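Local coordinates for putative acetyltransferase (Streptococcus mutans, PDB 4E2A), which probably transfers an acyl group, most likely acetyl from acetyl-CoA, to a still unidentified acceptor, at residues B[181-187]-B[199-204]; B[147-151]-B[177-182]; B[48-52]-B[80-86]. All blocks are in the same frame, centred on the assembly; numbering follows the deposited sequence.

Interaction 1 of 3, residues B[181-187]-B[199-204]; sequences GFEQFSK and DWLLKK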
loop_
_atom_site.group_PDB
_atom_site.type_symbol
_atom_site.label_atom_id
_atom_site.label_comp_id
_atom_site.label_asym_id
_atom_site.label_seq_id
_atom_site.Cartn_x
_atom_site.Cartn_y
_atom_site.Cartn_z
ATOM N N GLY B 181 -9.715 -18.785 15.767
ATOM C CA GLY B 181 -10.023 -17.736 16.727
ATOM C C GLY B 181 -9.660 -16.310 16.309
ATOM O O GLY B 181 -9.617 -15.416 17.160
ATOM N N PHE B 182 -9.394 -16.081 15.020
ATOM C CA PHE B 182 -9.104 -14.718 14.553
ATOM C C PHE B 182 -10.420 -13.945 14.360
ATOM O O PHE B 182 -11.441 -14.533 13.996
ATOM C CB PHE B 182 -8.292 -14.711 13.243
ATOM C CG PHE B 182 -6.828 -15.050 13.416
ATOM C CD1 PHE B 182 -6.408 -16.371 13.541
ATOM C CD2 PHE B 182 -5.877 -14.049 13.459
ATOM C CE1 PHE B 182 -5.037 -16.684 13.704
ATOM C CE2 PHE B 182 -4.515 -14.348 13.608
ATOM C CZ PHE B 182 -4.101 -15.674 13.731
ATOM N N GLU B 183 -10.377 -12.632 14.590
ATOM C CA GLU B 183 -11.549 -11.758 14.473
ATOM C C GLU B 183 -11.133 -10.429 13.856
ATOM O O GLU B 183 -10.033 -9.936 14.109
ATOM C CB GLU B 183 -12.151 -11.458 15.850
ATOM C CG GLU B 183 -12.402 -12.655 16.746
ATOM C CD GLU B 183 -12.683 -12.238 18.198
ATOM O OE1 GLU B 183 -12.646 -11.016 18.496
ATOM O OE2 GLU B 183 -12.938 -13.128 19.041
ATOM N N GLN B 184 -12.011 -9.839 13.058
ATOM C CA GLN B 184 -11.693 -8.575 12.413
ATOM C C GLN B 184 -11.627 -7.480 13.458
ATOM O O GLN B 184 -12.344 -7.527 14.460
ATOM C CB GLN B 184 -12.725 -8.226 11.340
ATOM C CG GLN B 184 -12.595 -6.810 10.803
ATOM C CD GLN B 184 -13.365 -6.615 9.516
ATOM O OE1 GLN B 184 -13.977 -7.557 9.005
ATOM N NE2 GLN B 184 -13.336 -5.395 8.977
ATOM N N PHE B 185 -10.753 -6.504 13.243
ATOM C CA PHE B 185 -10.667 -5.388 14.177
ATOM C C PHE B 185 -10.399 -4.093 13.437
ATOM O O PHE B 185 -10.468 -3.004 14.010
ATOM C CB PHE B 185 -9.608 -5.640 15.252
ATOM C CG PHE B 185 -8.198 -5.633 14.741
ATOM C CD1 PHE B 185 -7.389 -4.512 14.921
ATOM C CD2 PHE B 185 -7.668 -6.752 14.097
ATOM C CE1 PHE B 185 -6.077 -4.496 14.451
ATOM C CE2 PHE B 185 -6.361 -6.761 13.637
ATOM C CZ PHE B 185 -5.557 -5.617 13.809
ATOM N N SER B 186 -10.107 -4.213 12.149
ATOM C CA SER B 186 -9.827 -3.026 11.357
ATOM C C SER B 186 -9.768 -3.328 9.875
ATOM O O SER B 186 -9.927 -4.471 9.447
ATOM C CB SER B 186 -8.523 -2.369 11.819
ATOM O OG SER B 186 -8.435 -1.054 11.316
ATOM N N LYS B 187 -9.552 -2.294 9.081
ATOM C CA LYS B 187 -9.485 -2.476 7.648
ATOM C C LYS B 187 -8.754 -1.329 7.007
ATOM O O LYS B 187 -8.585 -0.259 7.602
ATOM C CB LYS B 187 -10.883 -2.619 7.045
ATOM C CG LYS B 187 -11.871 -1.537 7.465
ATOM C CD LYS B 187 -13.269 -1.861 6.933
ATOM C CE LYS B 187 -14.344 -1.005 7.593
ATOM N NZ LYS B 187 -15.713 -1.384 7.142
ATOM N N ASP B 199 -8.591 -4.441 2.597
ATOM C CA ASP B 199 -8.064 -5.552 3.380
ATOM C C ASP B 199 -8.606 -5.472 4.786
ATOM O O ASP B 199 -8.656 -4.387 5.390
ATOM C CB ASP B 199 -6.536 -5.514 3.429
ATOM C CG ASP B 199 -5.894 -6.104 2.188
ATOM O OD1 ASP B 199 -6.432 -7.097 1.647
ATOM O OD2 ASP B 199 -4.844 -5.575 1.757
ATOM N N TRP B 200 -9.026 -6.619 5.306
ATOM C CA TRP B 200 -9.406 -6.721 6.709
ATOM C C TRP B 200 -8.207 -7.171 7.522
ATOM O O TRP B 200 -7.441 -8.030 7.084
ATOM C CB TRP B 200 -10.517 -7.750 6.916
ATOM C CG TRP B 200 -11.827 -7.443 6.271
ATOM C CD1 TRP B 200 -12.178 -6.308 5.597
ATOM C CD2 TRP B 200 -12.976 -8.302 6.243
ATOM N NE1 TRP B 200 -13.477 -6.410 5.147
ATOM C CE2 TRP B 200 -13.985 -7.616 5.532
ATOM C CE3 TRP B 200 -13.244 -9.574 6.755
ATOM C CZ2 TRP B 200 -15.248 -8.176 5.323
ATOM C CZ3 TRP B 200 -14.495 -10.123 6.543
ATOM C CH2 TRP B 200 -15.480 -9.425 5.831
ATOM N N LEU B 201 -8.065 -6.608 8.718
ATOM C CA LEU B 201 -7.052 -7.057 9.663
ATOM C C LEU B 201 -7.732 -7.907 10.723
ATOM O O LEU B 201 -8.770 -7.525 11.246
ATOM C CB LEU B 201 -6.325 -5.868 10.298
ATOM C CG LEU B 201 -5.549 -4.965 9.325
ATOM C CD1 LEU B 201 -4.711 -5.776 8.353
ATOM C CD2 LEU B 201 -6.474 -4.040 8.566
ATOM N N LEU B 202 -7.165 -9.076 11.017
ATOM C CA LEU B 202 -7.775 -9.988 11.972
ATOM C C LEU B 202 -6.766 -10.257 13.068
ATOM O O LEU B 202 -5.579 -10.448 12.782
ATOM C CB LEU B 202 -8.161 -11.316 11.308
ATOM C CG LEU B 202 -8.740 -11.304 9.891
ATOM C CD1 LEU B 202 -8.983 -12.750 9.419
ATOM C CD2 LEU B 202 -10.032 -10.496 9.846
ATOM N N LYS B 203 -7.239 -10.270 14.315
ATOM C CA LYS B 203 -6.389 -10.592 15.443
ATOM C C LYS B 203 -6.922 -11.745 16.275
ATOM O O LYS B 203 -8.125 -12.002 16.326
ATOM C CB LYS B 203 -6.186 -9.367 16.337
ATOM C CG LYS B 203 -7.464 -8.757 16.910
ATOM C CD LYS B 203 -7.096 -7.519 17.740
ATOM C CE LYS B 203 -8.026 -7.339 18.917
ATOM N NZ LYS B 203 -9.223 -6.588 18.485
ATOM N N LYS B 204 -5.990 -12.406 16.947
ATOM C CA LYS B 204 -6.275 -13.486 17.869
ATOM C C LYS B 204 -5.601 -13.201 19.205
ATOM O O LYS B 204 -4.387 -12.988 19.284
ATOM C CB LYS B 204 -5.766 -14.822 17.325
ATOM C CG LYS B 204 -5.937 -15.991 18.304
ATOM C CD LYS B 204 -5.185 -17.247 17.834
ATOM C CE LYS B 204 -5.737 -18.531 18.477
ATOM N NZ LYS B 204 -4.815 -19.086 19.478
#
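Phe182 and Lys204 meet where the chain, having left helix 171-179, enters the first strand of the hairpin: Lys204 CB stands 3.8 Å from the centroid of the Phe182 ring, only 5° off its normal, and the two side chains cross at about a right angle. Leu202 packs on the same aromatic residue, CB to CB, and beyond the two segments Val162, Tyr177 and Phe147 close round the ring, making this the densely packed side. The backbone pairing is antiparallel, with Glu183 and Lys203 exchanging both N-H···O=C bonds. Between Gln184 and Ser186 the register slips by one residue, a beta bulge that absorbs Phe185. Its CG sits between backbone N and carbonyl carbon (chi1 69°), which lays the ring back over the neighbouring strand: Phe185 CE2 comes 3.5 Å from Leu201 CB, and Lys203 CD lies over one face. Lys203 also makes a cation-pi contact with Trp161. Past the bulge Leu201 N binds Ser186 O at 2.9 Å, almost straight at the hydrogen. The looser side carries Gln184, whose amide leans over one face of the indole with planes 36° apart and Gln184 OE1 3.0 Å from Trp200 CD2; Trp200 NE1 bonds to Glu168. Lys187 runs outward to Asn74 of the second subunit. Such pairing is that of a beta hairpin with a bulge, here the C-terminal hairpin at one margin of the GNAT-type mixed sheet.

Interaction 2 of 3, residues B[147-151]-B[177-182]; sequences FEFAL and YAKYGF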
loop_
_atom_site.group_PDB
_atom_site.type_symbol
_atom_site.label_atom_id
_atom_site.label_comp_id
_atom_site.label_asym_id
_atom_site.label_seq_id
_atom_site.Cartn_x
_atom_site.Cartn_y
_atom_site.Cartn_z
ATOM N N PHE B 147 1.396 -22.955 9.622
ATOM C CA PHE B 147 0.543 -21.950 10.251
ATOM C C PHE B 147 0.384 -22.222 11.742
ATOM O O PHE B 147 0.474 -21.304 12.557
ATOM C CB PHE B 147 -0.822 -21.840 9.567
ATOM C CG PHE B 147 -1.668 -20.672 10.057
ATOM C CD1 PHE B 147 -1.373 -19.364 9.681
ATOM C CD2 PHE B 147 -2.766 -20.889 10.873
ATOM C CE1 PHE B 147 -2.153 -18.292 10.121
ATOM C CE2 PHE B 147 -3.563 -19.825 11.316
ATOM C CZ PHE B 147 -3.261 -18.524 10.936
ATOM N N GLU B 148 0.185 -23.489 12.101
ATOM C CA GLU B 148 0.101 -23.868 13.501
ATOM C C GLU B 148 1.413 -23.631 14.266
ATOM O O GLU B 148 1.397 -23.254 15.444
ATOM C CB GLU B 148 -0.402 -25.317 13.630
ATOM C CG GLU B 148 -1.754 -25.493 12.945
ATOM C CD GLU B 148 -2.574 -26.665 13.466
ATOM O OE1 GLU B 148 -1.995 -27.526 14.150
ATOM O OE2 GLU B 148 -3.800 -26.699 13.196
ATOM N N PHE B 149 2.546 -23.837 13.594
ATOM C CA PHE B 149 3.843 -23.495 14.168
ATOM C C PHE B 149 3.932 -21.981 14.411
ATOM O O PHE B 149 4.457 -21.536 15.442
ATOM C CB PHE B 149 4.983 -23.980 13.251
ATOM C CG PHE B 149 6.362 -23.552 13.693
ATOM C CD1 PHE B 149 7.129 -24.370 14.532
ATOM C CD2 PHE B 149 6.911 -22.343 13.251
ATOM C CE1 PHE B 149 8.410 -23.980 14.950
ATOM C CE2 PHE B 149 8.192 -21.949 13.646
ATOM C CZ PHE B 149 8.947 -22.772 14.505
ATOM N N ALA B 150 3.443 -21.193 13.454
ATOM C CA ALA B 150 3.436 -19.734 13.613
ATOM C C ALA B 150 2.635 -19.288 14.835
ATOM O O ALA B 150 3.095 -18.414 15.577
ATOM C CB ALA B 150 2.907 -19.030 12.353
ATOM N N LEU B 151 1.454 -19.876 15.038
ATOM C CA LEU B 151 0.618 -19.568 16.218
ATOM C C LEU B 151 1.291 -19.946 17.538
ATOM O O LEU B 151 1.144 -19.245 18.552
ATOM C CB LEU B 151 -0.732 -20.286 16.133
ATOM C CG LEU B 151 -1.590 -19.934 14.921
ATOM C CD1 LEU B 151 -2.878 -20.736 14.940
ATOM C CD2 LEU B 151 -1.867 -18.421 14.881
ATOM N N TYR B 177 -9.380 -18.794 9.062
ATOM C CA TYR B 177 -8.862 -17.960 10.106
ATOM C C TYR B 177 -9.798 -17.884 11.299
ATOM O O TYR B 177 -9.373 -17.932 12.404
ATOM C CB TYR B 177 -8.558 -16.577 9.547
ATOM C CG TYR B 177 -7.395 -16.594 8.590
ATOM C CD1 TYR B 177 -6.321 -17.367 8.821
ATOM C CD2 TYR B 177 -7.406 -15.849 7.440
ATOM C CE1 TYR B 177 -5.292 -17.395 7.954
ATOM C CE2 TYR B 177 -6.396 -15.886 6.583
ATOM C CZ TYR B 177 -5.353 -16.656 6.832
ATOM O OH TYR B 177 -4.369 -16.648 5.954
ATOM N N ALA B 178 -11.077 -17.802 11.039
ATOM C CA ALA B 178 -12.051 -17.675 12.113
ATOM C C ALA B 178 -12.033 -18.938 12.984
ATOM O O ALA B 178 -12.338 -18.887 14.173
ATOM C CB ALA B 178 -13.442 -17.416 11.555
ATOM N N LYS B 179 -11.634 -20.061 12.403
ATOM C CA LYS B 179 -11.664 -21.317 13.152
ATOM C C LYS B 179 -10.537 -21.395 14.169
ATOM O O LYS B 179 -10.641 -22.105 15.187
ATOM C CB LYS B 179 -11.645 -22.530 12.222
ATOM C CG LYS B 179 -12.994 -22.822 11.616
ATOM C CD LYS B 179 -13.001 -24.168 10.910
ATOM C CE LYS B 179 -12.710 -25.295 11.894
ATOM N NZ LYS B 179 -12.591 -26.611 11.214
ATOM N N TYR B 180 -9.461 -20.667 13.892
ATOM C CA TYR B 180 -8.354 -20.569 14.831
ATOM C C TYR B 180 -8.585 -19.474 15.862
ATOM O O TYR B 180 -7.752 -19.254 16.736
ATOM C CB TYR B 180 -7.033 -20.331 14.093
ATOM C CG TYR B 180 -6.485 -21.579 13.436
ATOM C CD1 TYR B 180 -5.796 -22.529 14.182
ATOM C CD2 TYR B 180 -6.678 -21.815 12.079
ATOM C CE1 TYR B 180 -5.297 -23.670 13.596
ATOM C CE2 TYR B 180 -6.183 -22.953 11.477
ATOM C CZ TYR B 180 -5.493 -23.872 12.239
ATOM O OH TYR B 180 -5.009 -25.004 11.640
ATOM N N GLY B 181 -9.715 -18.785 15.767
ATOM C CA GLY B 181 -10.023 -17.736 16.727
ATOM C C GLY B 181 -9.660 -16.310 16.309
ATOM O O GLY B 181 -9.617 -15.416 17.160
ATOM N N PHE B 182 -9.394 -16.081 15.020
ATOM C CA PHE B 182 -9.104 -14.718 14.553
ATOM C C PHE B 182 -10.420 -13.945 14.360
ATOM O O PHE B 182 -11.441 -14.533 13.996
ATOM C CB PHE B 182 -8.292 -14.711 13.243
ATOM C CG PHE B 182 -6.828 -15.050 13.416
ATOM C CD1 PHE B 182 -6.408 -16.371 13.541
ATOM C CD2 PHE B 182 -5.877 -14.049 13.459
ATOM C CE1 PHE B 182 -5.037 -16.684 13.704
ATOM C CE2 PHE B 182 -4.515 -14.348 13.608
ATOM C CZ PHE B 182 -4.101 -15.674 13.731
#
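Tyr180 OH donates to Glu148 OE2 across 2.6 Å, the hydrogen bond that joins segments 147-151 and 177-182. The acceptor uses its anti lone pair, the one directed away from the other carboxylate oxygen, and lies in the plane of the tyrosine ring at its edge, while the carboxylate itself stands nearly perpendicular to that ring, the planes 85° apart. A carboxylate acceptor would be expected to polarise the phenol O-H. Behind this polar tip the contact is apolar. Phe147 points its edge at one face of Tyr180, an edge-to-face pair with centroids 5.3 Å apart and planes at 67°; Phe147 CE2 stands above the Tyr180 plane, displaced toward the rim. Having CG anti to the backbone N (chi1 -172°) carries the Phe147 ring away from its own helix and among three aromatic residues: Phe147 CZ comes 3.8 Å from Tyr177 CE1 and equally near Phe182 CE1. The Tyr177 pairing is oblique. Leu151, one turn further along, splits its two methyls between partners, CD1 lying 3.5 Å from Tyr180 CD1 and CD2 touching the edge of the Phe182 ring at CZ, 3.7 Å away. The turn that presents Tyr180 and Phe182 is a Schellman motif: Gly181 takes a positive phi, and two bonds run back into the last turn, Phe182 N to Tyr177 O and Gly181 N to Ala178 O. Beneath the cluster lies the sheet, with Ile128 and Leu131 of strand 125-133 under Phe147, Leu164 of strand 161-167 touching Phe147, Tyr177 and Phe182, and Leu202 of strand 195-205 against Tyr177; the two helices thus pack together on the sheet.

Interaction 3 of 3, residues B[48-52]-B[80-86]; sequences LSLLQ and YTLSVLK
The short helical segments 48-52 and 82-86 run at 108° to each other, their axes 9.9 Å apart at closest approach, and backbones come nearest where Gln52 faces Tyr80. Gln52 provides the polar link. Its extended side chain swings CG to the side opposite the backbone N, and the amide reaches the turn before helix 82-90, where Gln52 NE2 donates to Tyr80 O at 2.9 Å. The bond is nearly straight (167°), lies in the carbonyl plane on a lone pair, and stays in the glutamine amide plane. A water accepts from both Gln52 NE2 and Leu82 N, linking the amide to the first turn of the helix. That turn begins with Thr81 as N-cap, its OG1 accepting a weak bond from Val84 N. Leucines fill the rest. Leu48 CG packs 3.6 Å from Leu82 CD2, Leu48 CD1 rests 3.7 Å from Leu85 CB, and Leu85 CD1 lies 3.6 Å from both CA and CB of Gln52. Deeper in, Leu51 CD2 meets Leu85 CD2 at 4.0 Å, and Phe98 of strand 94-101 backs Leu51. Lys86 turns its end away from the contact, where NZ bonds to Gln45. The chemistry therefore divides in two: apolar packing of leucines makes up most of the touching side chains and has little directionality, whereas the planar amide bond to Tyr80 O is directional, fitted to both lone pair and amide plane.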
loop_
_atom_site.group_PDB
_atom_site.type_symbol
_atom_site.label_atom_id
_atom_site.label_comp_id
_atom_site.label_asym_id
_atom_site.label_seq_id
_atom_site.Cartn_x
_atom_site.Cartn_y
_atom_site.Cartn_z
ATOM N N LEU B 48 20.687 -18.170 2.094
ATOM C CA LEU B 48 20.101 -16.968 1.500
ATOM C C LEU B 48 19.663 -17.188 0.034
ATOM O O LEU B 48 18.567 -16.781 -0.375
ATOM C CB LEU B 48 21.083 -15.797 1.629
ATOM C CG LEU B 48 20.693 -14.453 1.012
ATOM C CD1 LEU B 48 19.530 -13.867 1.756
ATOM C CD2 LEU B 48 21.877 -13.476 1.038
ATOM N N SER B 49 20.488 -17.850 -0.758
ATOM C CA SER B 49 20.163 -18.052 -2.161
ATOM C C SER B 49 19.030 -19.034 -2.324
ATOM O O SER B 49 18.191 -18.872 -3.137
ATOM C CB SER B 49 21.378 -18.518 -2.949
ATOM O OG SER B 49 22.417 -17.584 -2.875
ATOM N N LEU B 50 19.024 -20.037 -1.477
ATOM C CA LEU B 50 17.956 -20.987 -1.410
ATOM C C LEU B 50 16.621 -20.279 -1.114
ATOM O O LEU B 50 15.677 -20.420 -1.809
ATOM C CB LEU B 50 18.319 -22.039 -0.377
ATOM C CG LEU B 50 17.339 -23.156 -0.171
ATOM C CD1 LEU B 50 16.696 -23.648 -1.426
ATOM C CD2 LEU B 50 17.895 -24.248 0.656
ATOM N N LEU B 51 16.625 -19.425 -0.127
ATOM C CA LEU B 51 15.474 -18.632 0.201
ATOM C C LEU B 51 14.967 -17.790 -0.967
ATOM O O LEU B 51 13.815 -17.771 -1.232
ATOM C CB LEU B 51 15.789 -17.765 1.385
ATOM C CG LEU B 51 14.691 -16.818 1.801
ATOM C CD1 LEU B 51 13.440 -17.512 2.165
ATOM C CD2 LEU B 51 15.120 -15.807 2.804
ATOM N N GLN B 52 15.867 -17.107 -1.643
ATOM C CA GLN B 52 15.474 -16.270 -2.778
ATOM C C GLN B 52 14.770 -17.156 -3.800
ATOM O O GLN B 52 13.716 -16.800 -4.350
ATOM C CB GLN B 52 16.707 -15.561 -3.404
ATOM C CG GLN B 52 16.403 -14.820 -4.706
ATOM C CD GLN B 52 17.636 -14.200 -5.365
ATOM O OE1 GLN B 52 18.557 -14.907 -5.759
ATOM N NE2 GLN B 52 17.659 -12.858 -5.463
ATOM N N TYR B 80 12.669 -9.368 -3.578
ATOM C CA TYR B 80 13.366 -10.635 -3.410
ATOM C C TYR B 80 14.787 -10.643 -3.953
ATOM O O TYR B 80 15.264 -11.674 -4.423
ATOM C CB TYR B 80 12.556 -11.782 -4.037
ATOM C CG TYR B 80 11.243 -12.129 -3.331
ATOM C CD1 TYR B 80 11.051 -11.854 -1.980
ATOM C CD2 TYR B 80 10.208 -12.766 -4.020
ATOM C CE1 TYR B 80 9.854 -12.181 -1.336
ATOM C CE2 TYR B 80 9.006 -13.099 -3.382
ATOM C CZ TYR B 80 8.840 -12.818 -2.041
ATOM O OH TYR B 80 7.655 -13.163 -1.401
ATOM N N THR B 81 15.463 -9.497 -3.909
ATOM C CA THR B 81 16.910 -9.453 -4.187
ATOM C C THR B 81 17.626 -10.019 -2.972
ATOM O O THR B 81 17.044 -10.068 -1.870
ATOM C CB THR B 81 17.393 -8.010 -4.433
ATOM O OG1 THR B 81 17.227 -7.228 -3.236
ATOM C CG2 THR B 81 16.598 -7.378 -5.565
ATOM N N LEU B 82 18.860 -10.476 -3.162
ATOM C CA LEU B 82 19.619 -11.063 -2.063
ATOM C C LEU B 82 19.854 -10.052 -0.951
ATOM O O LEU B 82 19.903 -10.426 0.216
ATOM C CB LEU B 82 20.965 -11.603 -2.532
ATOM C CG LEU B 82 20.984 -12.896 -3.371
ATOM C CD1 LEU B 82 22.380 -13.163 -3.920
ATOM C CD2 LEU B 82 20.501 -14.071 -2.533
ATOM N N SER B 83 20.006 -8.777 -1.308
ATOM C CA SER B 83 20.288 -7.753 -0.295
ATOM C C SER B 83 19.084 -7.453 0.614
ATOM O O SER B 83 19.245 -7.251 1.821
ATOM C CB SER B 83 20.834 -6.463 -0.938
ATOM O OG SER B 83 19.891 -5.854 -1.813
ATOM N N VAL B 84 17.892 -7.397 0.037
ATOM C CA VAL B 84 16.679 -7.171 0.835
ATOM C C VAL B 84 16.408 -8.385 1.732
ATOM O O VAL B 84 16.125 -8.251 2.922
ATOM C CB VAL B 84 15.466 -6.839 -0.054
ATOM C CG1 VAL B 84 14.185 -6.783 0.762
ATOM C CG2 VAL B 84 15.698 -5.513 -0.810
ATOM N N LEU B 85 16.514 -9.573 1.160
ATOM C CA LEU B 85 16.351 -10.789 1.956
ATOM C C LEU B 85 17.427 -10.893 3.048
ATOM O O LEU B 85 17.157 -11.361 4.162
ATOM C CB LEU B 85 16.367 -12.019 1.044
ATOM C CG LEU B 85 15.164 -12.139 0.105
ATOM C CD1 LEU B 85 15.435 -13.213 -0.934
ATOM C CD2 LEU B 85 13.918 -12.444 0.913
ATOM N N LYS B 86 18.646 -10.450 2.735
ATOM C CA LYS B 86 19.698 -10.432 3.754
ATOM C C LYS B 86 19.318 -9.578 4.972
ATOM O O LYS B 86 19.493 -10.011 6.120
ATOM C CB LYS B 86 21.030 -9.962 3.165
ATOM C CG LYS B 86 22.159 -9.824 4.198
ATOM C CD LYS B 86 22.654 -11.175 4.715
ATOM C CE LYS B 86 23.787 -10.965 5.746
ATOM N NZ LYS B 86 24.053 -12.159 6.609
HETATM O O HOH W 1 19.598 -10.417 -6.197
#

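How the interactions relate
Interactions 1 and 2 are neighbours, centres 12 Å apart, and share Gly181 and Phe182: the chain leaves helix 171-179 through this turn and enters strand 183-192, so one aromatic side chain serves both the hairpin and the helix packing. Interaction 3 lies on the opposite side of the chain's centre and touches neither. Each has a buried part: Phe182, Leu201 and Leu202; Phe147 and Phe182; Leu51, Tyr80 and Leu85. Interaction 1 surfaces at Glu183, Gln184 and Lys187, interaction 3 at Ser49 and Leu82, whereas interaction 2 has no exposed touching residue. Backbone bonds dominate interaction 1, aromatic rings plus one carboxylate interaction 2, leucines plus one amide interaction 3. Only interaction 1 reaches the second subunit.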